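Side-chain contacts in glutathione S-transferase-3 (Necator americanus, PDB 3W8S), which probably catalyses the conjugation of glutathione to electrophilic substrates, as a sigma-class glutathione transferase of a human hookworm: residues F135-N138 against F139-S143; T171-I174 against F175-F178. All coordinates share one frame; numbering follows the deposited sequence.

Contact 1: F135-N138 against F139-S143; sequences FMTN and FLKES. With GOL (glycerol), chain E.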
ATOM      1  N   PHE A 135      -5.811  -9.654 -14.326  1.00 10.69           N
ATOM      2  CA  PHE A 135      -4.451  -9.025 -14.319  1.00 12.34           C
ATOM      3  C   PHE A 135      -3.383 -10.003 -13.842  1.00 12.52           C
ATOM      4  O   PHE A 135      -2.275  -9.963 -14.358  1.00 12.65           O
ATOM      5  CB  PHE A 135      -4.420  -7.767 -13.422  1.00 11.89           C
ATOM      6  CG  PHE A 135      -5.351  -6.671 -13.923  1.00 13.67           C
ATOM      7  CD1 PHE A 135      -5.367  -6.335 -15.278  1.00 14.12           C
ATOM      8  CD2 PHE A 135      -6.176  -5.964 -13.036  1.00 15.35           C
ATOM      9  CE1 PHE A 135      -6.218  -5.334 -15.765  1.00 15.11           C
ATOM     10  CE2 PHE A 135      -7.009  -4.911 -13.500  1.00 14.50           C
ATOM     11  CZ  PHE A 135      -7.034  -4.628 -14.853  1.00 15.22           C
ATOM     12  N   MET A 136      -3.667 -10.787 -12.800  1.00 11.18           N
ATOM     13  CA  MET A 136      -2.652 -11.735 -12.287  1.00 11.24           C
ATOM     14  C   MET A 136      -2.324 -12.777 -13.352  1.00 13.55           C
ATOM     15  O   MET A 136      -1.148 -13.188 -13.507  1.00 12.81           O
ATOM     16  CB  MET A 136      -3.143 -12.467 -11.039  1.00 10.27           C
ATOM     17  CG  MET A 136      -3.354 -11.537  -9.813  1.00 11.35           C
ATOM     18  SD  MET A 136      -1.848 -10.593  -9.383  1.00 12.96           S
ATOM     19  CE  MET A 136      -2.080  -9.033 -10.327  1.00 13.27           C
ATOM     20  N   THR A 137      -3.362 -13.258 -14.047  1.00 12.54           N
ATOM     21  CA  THR A 137      -3.106 -14.192 -15.169  1.00 13.76           C
ATOM     22  C   THR A 137      -2.219 -13.621 -16.278  1.00 13.28           C
ATOM     23  O   THR A 137      -1.390 -14.351 -16.848  1.00 14.70           O
ATOM     24  CB  THR A 137      -4.441 -14.699 -15.800  1.00 14.02           C
ATOM     25  OG1 THR A 137      -5.268 -15.280 -14.769  1.00 14.64           O
ATOM     26  CG2 THR A 137      -4.142 -15.783 -16.923  1.00 16.74           C
ATOM     27  N   ASN A 138      -2.337 -12.327 -16.605  1.00 13.69           N
ATOM     28  CA  ASN A 138      -1.382 -11.744 -17.616  1.00 13.37           C
ATOM     29  C   ASN A 138       0.053 -11.861 -17.086  1.00 14.59           C
ATOM     30  O   ASN A 138       0.986 -12.098 -17.836  1.00 14.06           O
ATOM     31  CB  ASN A 138      -1.650 -10.266 -17.818  1.00 16.13           C
ATOM     32  CG  ASN A 138      -2.993  -9.995 -18.400  1.00 21.93           C
ATOM     33  OD1 ASN A 138      -3.649 -10.901 -18.966  1.00 22.06           O
ATOM     34  ND2 ASN A 138      -3.460  -8.724 -18.247  1.00 24.33           N
ATOM     35  N   PHE A 139       0.254 -11.616 -15.777  1.00 13.19           N
ATOM     36  CA  PHE A 139       1.635 -11.822 -15.233  1.00 15.16           C
ATOM     37  C   PHE A 139       2.086 -13.291 -15.392  1.00 14.76           C
ATOM     38  O   PHE A 139       3.193 -13.545 -15.791  1.00 17.84           O
ATOM     39  CB  PHE A 139       1.779 -11.414 -13.771  1.00 13.51           C
ATOM     40  CG  PHE A 139       2.006  -9.966 -13.573  1.00 17.01           C
ATOM     41  CD1 PHE A 139       3.299  -9.474 -13.556  1.00 17.69           C
ATOM     42  CD2 PHE A 139       0.939  -9.085 -13.359  1.00 17.80           C
ATOM     43  CE1 PHE A 139       3.533  -8.132 -13.320  1.00 19.37           C
ATOM     44  CE2 PHE A 139       1.144  -7.732 -13.119  1.00 19.59           C
ATOM     45  CZ  PHE A 139       2.457  -7.241 -13.083  1.00 19.57           C
ATOM     46  N   LEU A 140       1.222 -14.246 -15.104  1.00 15.23           N
ATOM     47  CA  LEU A 140       1.604 -15.668 -15.161  1.00 17.42           C
ATOM     48  C   LEU A 140       1.858 -16.109 -16.609  1.00 22.58           C
ATOM     49  O   LEU A 140       2.779 -16.915 -16.847  1.00 25.56           O
ATOM     50  CB  LEU A 140       0.483 -16.538 -14.561  1.00 17.11           C
ATOM     51  CG  LEU A 140       0.246 -16.368 -13.040  1.00 14.99           C
ATOM     52  CD1 LEU A 140      -0.954 -17.194 -12.631  1.00 13.13           C
ATOM     53  CD2 LEU A 140       1.532 -16.826 -12.286  1.00 14.47           C
ATOM     54  N   LYS A 141       1.074 -15.579 -17.572  1.00 21.32           N
ATOM     55  CA  LYS A 141       1.372 -15.788 -19.036  1.00 25.02           C
ATOM     56  C   LYS A 141       2.751 -15.240 -19.439  1.00 24.60           C
ATOM     57  O   LYS A 141       3.427 -15.826 -20.259  1.00 34.39           O
ATOM     58  CB  LYS A 141       0.247 -15.174 -19.926  1.00 20.70           C
ATOM     59  CG  LYS A 141      -1.049 -15.940 -19.722  1.00 25.51           C
ATOM     60  CD  LYS A 141      -2.236 -15.338 -20.491  1.00 25.11           C
ATOM     61  CE  LYS A 141      -3.413 -16.287 -20.467  1.00 29.04           C
ATOM     62  NZ  LYS A 141      -4.589 -15.558 -21.069  1.00 34.40           N
ATOM     63  N   GLU A 142       3.156 -14.111 -18.883  1.00 29.46           N
ATOM     64  CA  GLU A 142       4.465 -13.500 -19.169  1.00 30.13           C
ATOM     65  C   GLU A 142       5.659 -14.215 -18.432  1.00 35.71           C
ATOM     66  O   GLU A 142       6.755 -14.302 -18.953  1.00 30.46           O
ATOM     67  CB  GLU A 142       4.452 -12.009 -18.823  1.00 32.89           C
ATOM     68  CG  GLU A 142       3.633 -11.154 -19.769  1.00 40.76           C
ATOM     69  CD  GLU A 142       3.161  -9.849 -19.148  1.00 45.88           C
ATOM     70  OE1 GLU A 142       3.638  -9.490 -18.046  1.00 51.12           O
ATOM     71  OE2 GLU A 142       2.304  -9.167 -19.770  1.00 52.45           O
ATOM     72  N   SER A 143       5.445 -14.725 -17.224  1.00 37.60           N
ATOM     73  CA  SER A 143       6.565 -15.257 -16.434  1.00 37.00           C
ATOM     74  C   SER A 143       7.071 -16.556 -17.016  1.00 33.66           C
ATOM     75  O   SER A 143       8.252 -16.782 -17.031  1.00 35.31           O
ATOM     76  CB  SER A 143       6.138 -15.567 -14.992  1.00 32.73           C
ATOM     77  OG  SER A 143       5.639 -16.884 -14.874  1.00 25.06           O
TER
HETATM   78  C1  GOL E 304      -0.907  -7.139 -16.042  1.00 38.74           C
HETATM   79  O1  GOL E 304      -2.093  -6.918 -16.799  1.00 33.96           O
HETATM   80  C2  GOL E 304       0.348  -7.315 -16.959  1.00 43.30           C
HETATM   81  O2  GOL E 304       0.082  -7.374 -18.367  1.00 47.14           O
HETATM   82  C3  GOL E 304       1.433  -6.275 -16.787  1.00 42.30           C
HETATM   83  O3  GOL E 304       2.629  -6.969 -17.151  1.00 42.05           O
HETATM   84  O   HOH W   1      -4.909 -13.312 -18.822  1.00 26.22           O
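In Thr137 CG2 stands anti to the backbone N, and Lys141, its chain extended beyond CG, passes it obliquely, so that the methyl meets Lys141 CE at 3.7 Å. Thr137 OG1, turned to lie beside its own backbone N, is hydrogen-bonded back to the carbonyl of Phe133. On the same flank a water donates to Asn138 OD1 (2.7 Å) and accepts from Lys141 NZ, a bridge between the amide and the ammonium group one turn on. The other end of that amide is used as well: Asn138 ND2 gives a nearly straight hydrogen bond, 171°, to O1 of a glycerol probably left from the crystallisation liquor. Glu142 receives two further glycerol hydroxyls, O3 on OE1 at 2.9 Å and O2 on OE2 at 3.2 Å, and the glycerol is also hydrogen-bonded to Pro47 O of the second subunit. Glycerol C2 lies over one face of the Phe139 ring, while Phe135 O sits near the ring plane at its edge. Obliquely to that ring comes the methyl of Met136, Met136 CE to Phe139 CD2 4.3 Å. Phe48 of the second subunit packs on Met136 and Phe139. The backbone bonds beneath run from residue i+4 to i, Lys141 N to Thr137 O at 2.8 Å among them, the regular pattern of an alpha helix, here the C-terminal part of helix 117-143 in the all-helical domain of the glutathione transferase fold.

Contact 2: T171-I174 against F175-F178; sequences TPTI and FDGF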
ATOM      1  N   THR A 171     -16.542 -20.350  -1.857  1.00 24.36           N
ATOM      2  CA  THR A 171     -16.923 -19.841  -3.189  1.00 22.21           C
ATOM      3  C   THR A 171     -16.421 -20.861  -4.189  1.00 23.52           C
ATOM      4  O   THR A 171     -15.282 -20.723  -4.719  1.00 21.58           O
ATOM      5  CB  THR A 171     -16.339 -18.435  -3.472  1.00 20.16           C
ATOM      6  OG1 THR A 171     -16.734 -17.565  -2.419  1.00 19.30           O
ATOM      7  CG2 THR A 171     -16.899 -17.813  -4.854  1.00 17.19           C
ATOM      8  N   PRO A 172     -17.254 -21.880  -4.494  1.00 25.90           N
ATOM      9  CA  PRO A 172     -16.768 -23.034  -5.264  1.00 28.53           C
ATOM     10  C   PRO A 172     -16.338 -22.672  -6.693  1.00 26.10           C
ATOM     11  O   PRO A 172     -15.519 -23.352  -7.295  1.00 27.94           O
ATOM     12  CB  PRO A 172     -17.986 -23.990  -5.305  1.00 32.78           C
ATOM     13  CG  PRO A 172     -18.999 -23.451  -4.312  1.00 40.65           C
ATOM     14  CD  PRO A 172     -18.723 -21.954  -4.262  1.00 40.56           C
ATOM     15  N   THR A 173     -16.898 -21.614  -7.249  1.00 23.09           N
ATOM     16  CA  THR A 173     -16.657 -21.334  -8.645  1.00 21.90           C
ATOM     17  C   THR A 173     -15.485 -20.349  -8.788  1.00 19.33           C
ATOM     18  O   THR A 173     -15.257 -19.789  -9.864  1.00 17.79           O
ATOM     19  CB  THR A 173     -17.914 -20.699  -9.229  1.00 23.85           C
ATOM     20  OG1 THR A 173     -18.167 -19.482  -8.505  1.00 22.09           O
ATOM     21  CG2 THR A 173     -19.136 -21.683  -9.062  1.00 23.76           C
ATOM     22  N   ILE A 174     -14.730 -20.121  -7.698  1.00 17.03           N
ATOM     23  CA  ILE A 174     -13.786 -18.979  -7.741  1.00 16.07           C
ATOM     24  C   ILE A 174     -12.732 -19.163  -8.853  1.00 14.25           C
ATOM     25  O   ILE A 174     -12.299 -18.194  -9.477  1.00 14.44           O
ATOM     26  CB  ILE A 174     -13.075 -18.731  -6.374  1.00 17.51           C
ATOM     27  CG1 ILE A 174     -12.462 -17.340  -6.436  1.00 16.51           C
ATOM     28  CG2 ILE A 174     -12.042 -19.844  -6.112  1.00 15.96           C
ATOM     29  CD1 ILE A 174     -11.810 -16.955  -5.155  1.00 16.17           C
ATOM     30  N   PHE A 175     -12.316 -20.418  -9.135  1.00 15.21           N
ATOM     31  CA  PHE A 175     -11.362 -20.686 -10.241  1.00 14.61           C
ATOM     32  C   PHE A 175     -11.985 -20.852 -11.635  1.00 15.17           C
ATOM     33  O   PHE A 175     -11.233 -21.011 -12.623  1.00 14.79           O
ATOM     34  CB  PHE A 175     -10.503 -21.919  -9.951  1.00 15.71           C
ATOM     35  CG  PHE A 175      -9.680 -21.796  -8.699  1.00 16.74           C
ATOM     36  CD1 PHE A 175      -8.731 -20.781  -8.586  1.00 16.88           C
ATOM     37  CD2 PHE A 175      -9.887 -22.688  -7.626  1.00 16.58           C
ATOM     38  CE1 PHE A 175      -8.003 -20.623  -7.413  1.00 18.29           C
ATOM     39  CE2 PHE A 175      -9.157 -22.552  -6.466  1.00 19.23           C
ATOM     40  CZ  PHE A 175      -8.219 -21.509  -6.352  1.00 19.31           C
ATOM     41  N   ASP A 176     -13.327 -20.803 -11.751  1.00 15.77           N
ATOM     42  CA  ASP A 176     -13.949 -21.024 -13.051  1.00 17.54           C
ATOM     43  C   ASP A 176     -13.476 -19.952 -14.049  1.00 17.22           C
ATOM     44  O   ASP A 176     -13.668 -18.757 -13.792  1.00 16.84           O
ATOM     45  CB  ASP A 176     -15.480 -21.054 -12.993  1.00 19.54           C
ATOM     46  CG  ASP A 176     -16.039 -22.275 -12.193  1.00 22.55           C
ATOM     47  OD1 ASP A 176     -15.253 -23.102 -11.727  1.00 21.01           O
ATOM     48  OD2 ASP A 176     -17.273 -22.373 -12.018  1.00 22.15           O
ATOM     49  N   GLY A 177     -12.865 -20.387 -15.166  1.00 15.10           N
ATOM     50  CA  GLY A 177     -12.318 -19.471 -16.189  1.00 14.63           C
ATOM     51  C   GLY A 177     -10.917 -18.939 -15.927  1.00 13.86           C
ATOM     52  O   GLY A 177     -10.368 -18.201 -16.764  1.00 12.43           O
ATOM     53  N   PHE A 178     -10.316 -19.366 -14.808  1.00 13.40           N
ATOM     54  CA  PHE A 178      -8.975 -18.993 -14.458  1.00 13.60           C
ATOM     55  C   PHE A 178      -8.113 -20.233 -14.072  1.00 14.97           C
ATOM     56  O   PHE A 178      -7.668 -20.373 -12.903  1.00 14.27           O
ATOM     57  CB  PHE A 178      -9.018 -17.949 -13.312  1.00 12.46           C
ATOM     58  CG  PHE A 178      -9.750 -16.697 -13.697  1.00 10.78           C
ATOM     59  CD1 PHE A 178      -9.157 -15.773 -14.541  1.00 10.74           C
ATOM     60  CD2 PHE A 178     -11.060 -16.502 -13.266  1.00 10.74           C
ATOM     61  CE1 PHE A 178      -9.867 -14.630 -14.942  1.00 10.36           C
ATOM     62  CE2 PHE A 178     -11.774 -15.360 -13.630  1.00 11.05           C
ATOM     63  CZ  PHE A 178     -11.149 -14.413 -14.460  1.00  9.62           C
TER
HETATM   64  O   HOH W   2     -13.564 -23.076  -8.843  1.00 24.06           O
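Ile174 lays its CG2 methyl on the ring of Phe175 in a CH-pi contact, at a connection of overlapping beta turns between helices 155-170 and 179-189 of the helical domain. The methyl is 3.9 Å from the ring centroid and only 10° off the ring normal, hence almost centred over the face. With CG1 anti to the backbone N (chi1 -164°), CG2 falls between the N and the carbonyl carbon, next to the following residue. On the outer side Asp176 reaches back to Thr173, and Asp176 OD2 lies 3.3 Å from Thr173 CB. Behind these pairs the backbone sets the spacing: Asp176 N donates to Thr173 O at 2.9 Å, closing a type I turn, with the donor 57° above the carbonyl plane. A type I turn from Thr171 to Ile174 precedes it, and a type II turn from Phe175 to Phe178 follows, with Gly177 at positive phi. Phe178 then occupies the N-cap position of the next helix. Farther out, Ile174 rests on Phe125, Phe167 and Ala168, and Phe175 touches Ala164 and Ala168 of helix 155-170 and Ile181 and Lys182 of helix 179-189. Arg129 NH1 donates a hydrogen bond to Ile174 O. One water ties the turns together, donating to Pro172 O, accepting from Phe175 N at 3.0 Å and donating weakly to Asp176 OD1 at 3.3 Å.

Contacts 1 and 2 follow one another along the helical domain, their centres about 17 Å apart. They meet where Phe178, the last residue of contact 2, packs on Thr137 of contact 1, CD1 to OG1 3.9 Å. Helix 179-189, which starts right after Phe178, joins them a second time: Ile181 touches Met136 and Thr137 as well as Phe175. Neither contact belongs to the glutathione pocket, although the Phe135 side chain is about 9 Å from a bound glutathione. Contact 1 also faces Pro47 and Phe48 of the second subunit, whereas contact 2 touches no other protein chain of the assembly.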